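PDB 4RU1: monosaccharide ABC transporter substrate-binding protein, CUT2 family from Acidothermus cellulolyticus, which binds myo-inositol between its two lobes and probably serves as the substrate-binding component of an ABC-type carbohydrate importer. Local coordinates for residues A[139-153]-A[165-179]. Sequence-based numbering, arbitrary orientation.
Sequences TSEGFKHVLCVLQAQ and VQQTFKGQYTKLYVN. With INS (1,2,3,4,5,6-hexahydroxy-cyclohexane), chain M.
His145 and Gln172 pair flat against each other at the start of two strands: the carboxamide of Gln172 lies over one face of the imidazole, planes 14° apart, with Gln172 CG 3.9 Å from the ring centroid. Swinging the ring anti to the backbone N (chi1 -177°) carries His145 NE2 to Thr174 OG1, 2.7 Å away in a nearly straight hydrogen bond. Ser199 takes ND1, so both ring nitrogens are engaged and the imidazole's rotation is fixed. On the other face of the sheet, Val146 CG1 sits over the Phe169 ring, 3.9 Å from its centroid, and Cys148 SG approaches Tyr173 CE1 obliquely at 3.6 Å. Strands 145-150 and 172-177 run parallel; seven backbone hydrogen bonds, from Gln172 N on Lys144 O to Val178 N on Leu150 O, hold the pair and its ends together. Helix 156-168 connects them in a beta-alpha-beta crossover of the periplasmic binding protein fold; 172-177 is an outermost strand of this lobe's sheet. That helix covers the Cys148 face, helix 183-196 the face of Leu147 and Leu176. Leu150 CD1 rests over the Tyr177 ring, 4.2 Å from its centroid. Lys175 NZ donates to Tyr177 OH at 2.8 Å; Glu159 forms a salt bridge with Lys175 and a hydrogen bond with Tyr177 OH. Before the strands, Thr139 OG1 accepts a straight bond (171°) from Lys170 N; a water hydrogen-bonded to Thr139 OG1 also donates to Phe143 O and lies near the rim of the Phe169 face opposite Val146. A bend at chi2 turns the Gln151 amide toward the ligand, where NE2 donates to inositol O2 at 2.8 Å and more weakly to O3.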
# COMPACT_ATOMS: atom_id res chain seq x y z
N THR A 139 18.63 11.73 -3.01
CA THR A 139 19.96 12.13 -3.46
C THR A 139 19.99 13.65 -3.68
O THR A 139 20.91 14.35 -3.23
CB THR A 139 20.29 11.38 -4.76
OG1 THR A 139 20.54 10.02 -4.45
CG2 THR A 139 21.56 11.98 -5.38
N SER A 140 18.92 14.16 -4.28
CA SER A 140 18.78 15.60 -4.49
C SER A 140 18.70 16.42 -3.19
O SER A 140 19.22 17.50 -3.13
CB SER A 140 17.52 15.88 -5.32
OG SER A 140 17.64 15.26 -6.58
N GLU A 141 18.09 15.88 -2.14
CA GLU A 141 18.01 16.51 -0.84
C GLU A 141 19.27 16.35 0.00
O GLU A 141 19.26 16.80 1.17
CB GLU A 141 16.83 15.95 -0.07
CG GLU A 141 15.50 16.16 -0.77
CD GLU A 141 14.32 15.42 -0.21
OE1 GLU A 141 14.51 14.35 0.37
OE2 GLU A 141 13.17 15.92 -0.44
N GLY A 142 20.30 15.72 -0.54
CA GLY A 142 21.67 15.73 0.04
C GLY A 142 21.94 14.54 0.94
O GLY A 142 22.93 14.49 1.67
N PHE A 143 21.06 13.58 0.93
CA PHE A 143 21.30 12.41 1.83
C PHE A 143 22.32 11.49 1.24
O PHE A 143 22.40 11.34 -0.01
CB PHE A 143 19.94 11.69 2.08
CG PHE A 143 18.94 12.58 2.81
CD1 PHE A 143 19.18 12.90 4.14
CD2 PHE A 143 17.80 13.10 2.22
CE1 PHE A 143 18.30 13.67 4.89
CE2 PHE A 143 16.93 13.89 2.95
CZ PHE A 143 17.17 14.20 4.29
N LYS A 144 23.08 10.85 2.12
CA LYS A 144 24.20 9.99 1.72
C LYS A 144 24.05 8.50 2.08
O LYS A 144 24.81 7.72 1.58
CB LYS A 144 25.51 10.45 2.42
CG LYS A 144 25.92 11.94 2.26
CD LYS A 144 26.17 12.35 0.81
CE LYS A 144 26.45 13.85 0.70
NZ LYS A 144 25.84 14.45 -0.53
N HIS A 145 23.22 8.17 3.08
CA HIS A 145 23.08 6.81 3.56
C HIS A 145 21.63 6.57 4.01
O HIS A 145 21.22 6.95 5.08
CB HIS A 145 24.08 6.48 4.65
CG HIS A 145 23.99 5.05 5.10
ND1 HIS A 145 24.77 4.50 6.10
CD2 HIS A 145 23.22 4.03 4.63
CE1 HIS A 145 24.44 3.23 6.25
NE2 HIS A 145 23.49 2.93 5.39
N VAL A 146 20.87 5.91 3.12
CA VAL A 146 19.47 5.62 3.44
C VAL A 146 19.25 4.23 4.05
O VAL A 146 19.92 3.27 3.67
CB VAL A 146 18.59 5.75 2.18
CG1 VAL A 146 18.95 4.74 1.13
CG2 VAL A 146 17.09 5.66 2.53
N LEU A 147 18.37 4.16 5.06
CA LEU A 147 17.84 2.92 5.63
C LEU A 147 16.42 2.78 5.21
O LEU A 147 15.55 3.63 5.55
CB LEU A 147 17.90 3.05 7.14
CG LEU A 147 17.40 1.85 7.88
CD1 LEU A 147 18.28 0.65 7.64
CD2 LEU A 147 17.32 2.12 9.39
N CYS A 148 16.14 1.71 4.46
CA CYS A 148 14.75 1.42 4.06
C CYS A 148 14.21 0.37 5.01
O CYS A 148 14.84 -0.68 5.18
CB CYS A 148 14.73 0.84 2.67
SG CYS A 148 14.92 2.11 1.42
N VAL A 149 13.07 0.64 5.65
CA VAL A 149 12.50 -0.22 6.71
C VAL A 149 11.31 -0.91 6.14
O VAL A 149 10.42 -0.25 5.63
CB VAL A 149 12.18 0.56 7.97
CG1 VAL A 149 11.57 -0.37 9.04
CG2 VAL A 149 13.45 1.23 8.50
N LEU A 150 11.32 -2.24 6.17
CA LEU A 150 10.23 -3.06 5.61
C LEU A 150 9.54 -3.80 6.73
O LEU A 150 10.22 -4.51 7.48
CB LEU A 150 10.76 -4.12 4.60
CG LEU A 150 11.48 -3.52 3.42
CD1 LEU A 150 12.98 -3.60 3.62
CD2 LEU A 150 11.11 -4.32 2.15
N GLN A 151 8.22 -3.69 6.82
CA GLN A 151 7.50 -4.27 7.93
C GLN A 151 7.04 -5.68 7.73
O GLN A 151 6.34 -6.21 8.61
CB GLN A 151 6.38 -3.36 8.36
CG GLN A 151 5.20 -3.28 7.39
CD GLN A 151 5.31 -2.22 6.29
OE1 GLN A 151 6.38 -1.75 5.91
NE2 GLN A 151 4.18 -1.85 5.72
N ALA A 152 7.32 -6.26 6.57
CA ALA A 152 6.98 -7.66 6.29
C ALA A 152 8.00 -8.12 5.27
O ALA A 152 8.56 -7.30 4.53
CB ALA A 152 5.59 -7.80 5.73
N GLN A 153 8.26 -9.41 5.30
CA GLN A 153 9.03 -10.13 4.26
C GLN A 153 8.16 -10.79 3.22
O GLN A 153 6.98 -11.06 3.47
CB GLN A 153 9.96 -11.18 4.90
CG GLN A 153 10.98 -10.62 5.88
CD GLN A 153 11.88 -11.73 6.43
OE1 GLN A 153 11.71 -12.20 7.56
NE2 GLN A 153 12.77 -12.17 5.62
N VAL A 165 14.42 2.32 -4.77
CA VAL A 165 15.29 3.29 -4.08
C VAL A 165 16.77 2.92 -4.38
O VAL A 165 17.59 3.81 -4.63
CB VAL A 165 15.05 3.25 -2.57
CG1 VAL A 165 16.12 4.01 -1.84
CG2 VAL A 165 13.72 3.83 -2.25
N GLN A 166 17.10 1.63 -4.30
CA GLN A 166 18.50 1.23 -4.44
C GLN A 166 19.03 1.60 -5.81
O GLN A 166 20.19 1.92 -5.91
CB GLN A 166 18.65 -0.28 -4.21
CG GLN A 166 20.09 -0.83 -4.22
CD GLN A 166 20.14 -2.32 -3.98
OE1 GLN A 166 19.17 -3.05 -4.24
NE2 GLN A 166 21.29 -2.80 -3.51
N GLN A 167 18.19 1.50 -6.86
CA GLN A 167 18.56 1.79 -8.23
C GLN A 167 19.01 3.20 -8.47
O GLN A 167 19.95 3.44 -9.28
CB GLN A 167 17.35 1.54 -9.13
CG GLN A 167 17.11 0.06 -9.35
CD GLN A 167 15.96 -0.18 -10.29
OE1 GLN A 167 15.80 0.54 -11.30
NE2 GLN A 167 15.12 -1.17 -9.97
N THR A 168 18.31 4.15 -7.86
CA THR A 168 18.57 5.57 -8.11
C THR A 168 19.29 6.34 -6.99
O THR A 168 19.78 7.46 -7.27
CB THR A 168 17.28 6.30 -8.39
OG1 THR A 168 16.40 6.05 -7.29
CG2 THR A 168 16.63 5.77 -9.67
N PHE A 169 19.27 5.87 -5.74
CA PHE A 169 19.95 6.59 -4.63
C PHE A 169 21.47 6.48 -4.87
O PHE A 169 22.02 5.40 -4.93
CB PHE A 169 19.59 5.96 -3.29
CG PHE A 169 20.13 6.77 -2.11
CD1 PHE A 169 19.65 8.06 -1.86
CD2 PHE A 169 21.11 6.23 -1.31
CE1 PHE A 169 20.12 8.76 -0.79
CE2 PHE A 169 21.63 6.97 -0.23
CZ PHE A 169 21.15 8.18 0.02
N LYS A 170 22.15 7.61 -4.97
CA LYS A 170 23.56 7.58 -5.30
C LYS A 170 24.47 7.08 -4.19
O LYS A 170 25.51 6.49 -4.44
CB LYS A 170 24.03 8.91 -5.93
CG LYS A 170 23.23 9.16 -7.20
CD LYS A 170 23.65 10.39 -7.99
CE LYS A 170 22.94 10.36 -9.34
NZ LYS A 170 22.69 11.73 -9.84
N GLY A 171 24.04 7.25 -2.96
CA GLY A 171 24.83 6.89 -1.78
C GLY A 171 24.68 5.47 -1.27
O GLY A 171 24.34 4.57 -2.01
N GLN A 172 24.95 5.26 0.00
CA GLN A 172 24.84 3.94 0.61
C GLN A 172 23.41 3.57 0.93
O GLN A 172 22.58 4.41 1.26
CB GLN A 172 25.63 3.92 1.92
CG GLN A 172 25.94 2.53 2.40
CD GLN A 172 26.70 2.51 3.71
OE1 GLN A 172 27.19 3.55 4.22
NE2 GLN A 172 26.79 1.31 4.29
N TYR A 173 23.16 2.28 0.79
CA TYR A 173 21.80 1.72 0.97
C TYR A 173 21.82 0.54 1.89
O TYR A 173 22.66 -0.37 1.78
CB TYR A 173 21.28 1.36 -0.43
CG TYR A 173 19.96 0.56 -0.50
CD1 TYR A 173 18.70 1.17 -0.47
CD2 TYR A 173 20.01 -0.84 -0.53
CE1 TYR A 173 17.53 0.39 -0.46
CE2 TYR A 173 18.87 -1.63 -0.58
CZ TYR A 173 17.64 -1.02 -0.54
OH TYR A 173 16.58 -1.88 -0.56
N THR A 174 20.90 0.58 2.86
CA THR A 174 20.75 -0.48 3.82
C THR A 174 19.27 -0.80 4.01
O THR A 174 18.46 0.12 4.11
CB THR A 174 21.32 -0.02 5.20
OG1 THR A 174 22.69 0.34 5.05
CG2 THR A 174 21.28 -1.16 6.19
N LYS A 175 18.90 -2.10 4.04
CA LYS A 175 17.56 -2.54 4.28
C LYS A 175 17.51 -3.07 5.69
O LYS A 175 18.43 -3.84 6.12
CB LYS A 175 17.17 -3.65 3.28
CG LYS A 175 16.35 -3.24 2.10
CD LYS A 175 15.43 -4.37 1.66
CE LYS A 175 16.17 -5.44 0.95
NZ LYS A 175 15.21 -6.32 0.25
N LEU A 176 16.37 -2.87 6.35
CA LEU A 176 16.10 -3.43 7.66
C LEU A 176 14.66 -3.95 7.71
O LEU A 176 13.70 -3.18 7.48
CB LEU A 176 16.23 -2.38 8.69
CG LEU A 176 15.80 -2.74 10.12
CD1 LEU A 176 16.70 -3.81 10.74
CD2 LEU A 176 15.80 -1.54 11.04
N TYR A 177 14.50 -5.22 8.03
CA TYR A 177 13.25 -5.83 8.24
C TYR A 177 12.87 -5.73 9.73
O TYR A 177 13.66 -6.00 10.61
CB TYR A 177 13.24 -7.33 7.82
CG TYR A 177 13.32 -7.52 6.29
CD1 TYR A 177 12.19 -7.38 5.46
CD2 TYR A 177 14.54 -7.63 5.67
CE1 TYR A 177 12.30 -7.53 4.10
CE2 TYR A 177 14.67 -7.75 4.29
CZ TYR A 177 13.55 -7.66 3.50
OH TYR A 177 13.61 -7.76 2.11
N VAL A 178 11.60 -5.40 9.96
CA VAL A 178 11.04 -5.31 11.33
C VAL A 178 9.74 -6.01 11.31
O VAL A 178 9.12 -6.20 10.26
CB VAL A 178 10.85 -3.80 11.73
CG1 VAL A 178 12.15 -2.99 11.74
CG2 VAL A 178 9.83 -3.05 10.88
N ASN A 179 9.27 -6.38 12.50
CA ASN A 179 8.01 -7.09 12.63
C ASN A 179 6.91 -6.08 12.83
O ASN A 179 6.67 -5.67 14.00
CB ASN A 179 8.04 -8.04 13.82
CG ASN A 179 6.74 -8.82 13.99
OD1 ASN A 179 5.79 -8.67 13.24
ND2 ASN A 179 6.72 -9.64 15.02
C1 INS M . 1.10 0.19 2.25
C2 INS M . 1.50 -0.20 3.66
C3 INS M . 0.66 -1.39 4.11
C4 INS M . 0.66 -2.53 3.12
C5 INS M . 0.20 -2.10 1.77
C6 INS M . 0.98 -0.94 1.22
O1 INS M . 1.90 1.27 1.72
O2 INS M . 2.86 -0.66 3.56
O3 INS M . 1.23 -1.82 5.36
O4 INS M . -0.16 -3.63 3.60
O5 INS M . 0.32 -3.16 0.78
O6 INS M . 0.42 -0.46 -0.04
O HOH W 1 22.70 9.97 -2.36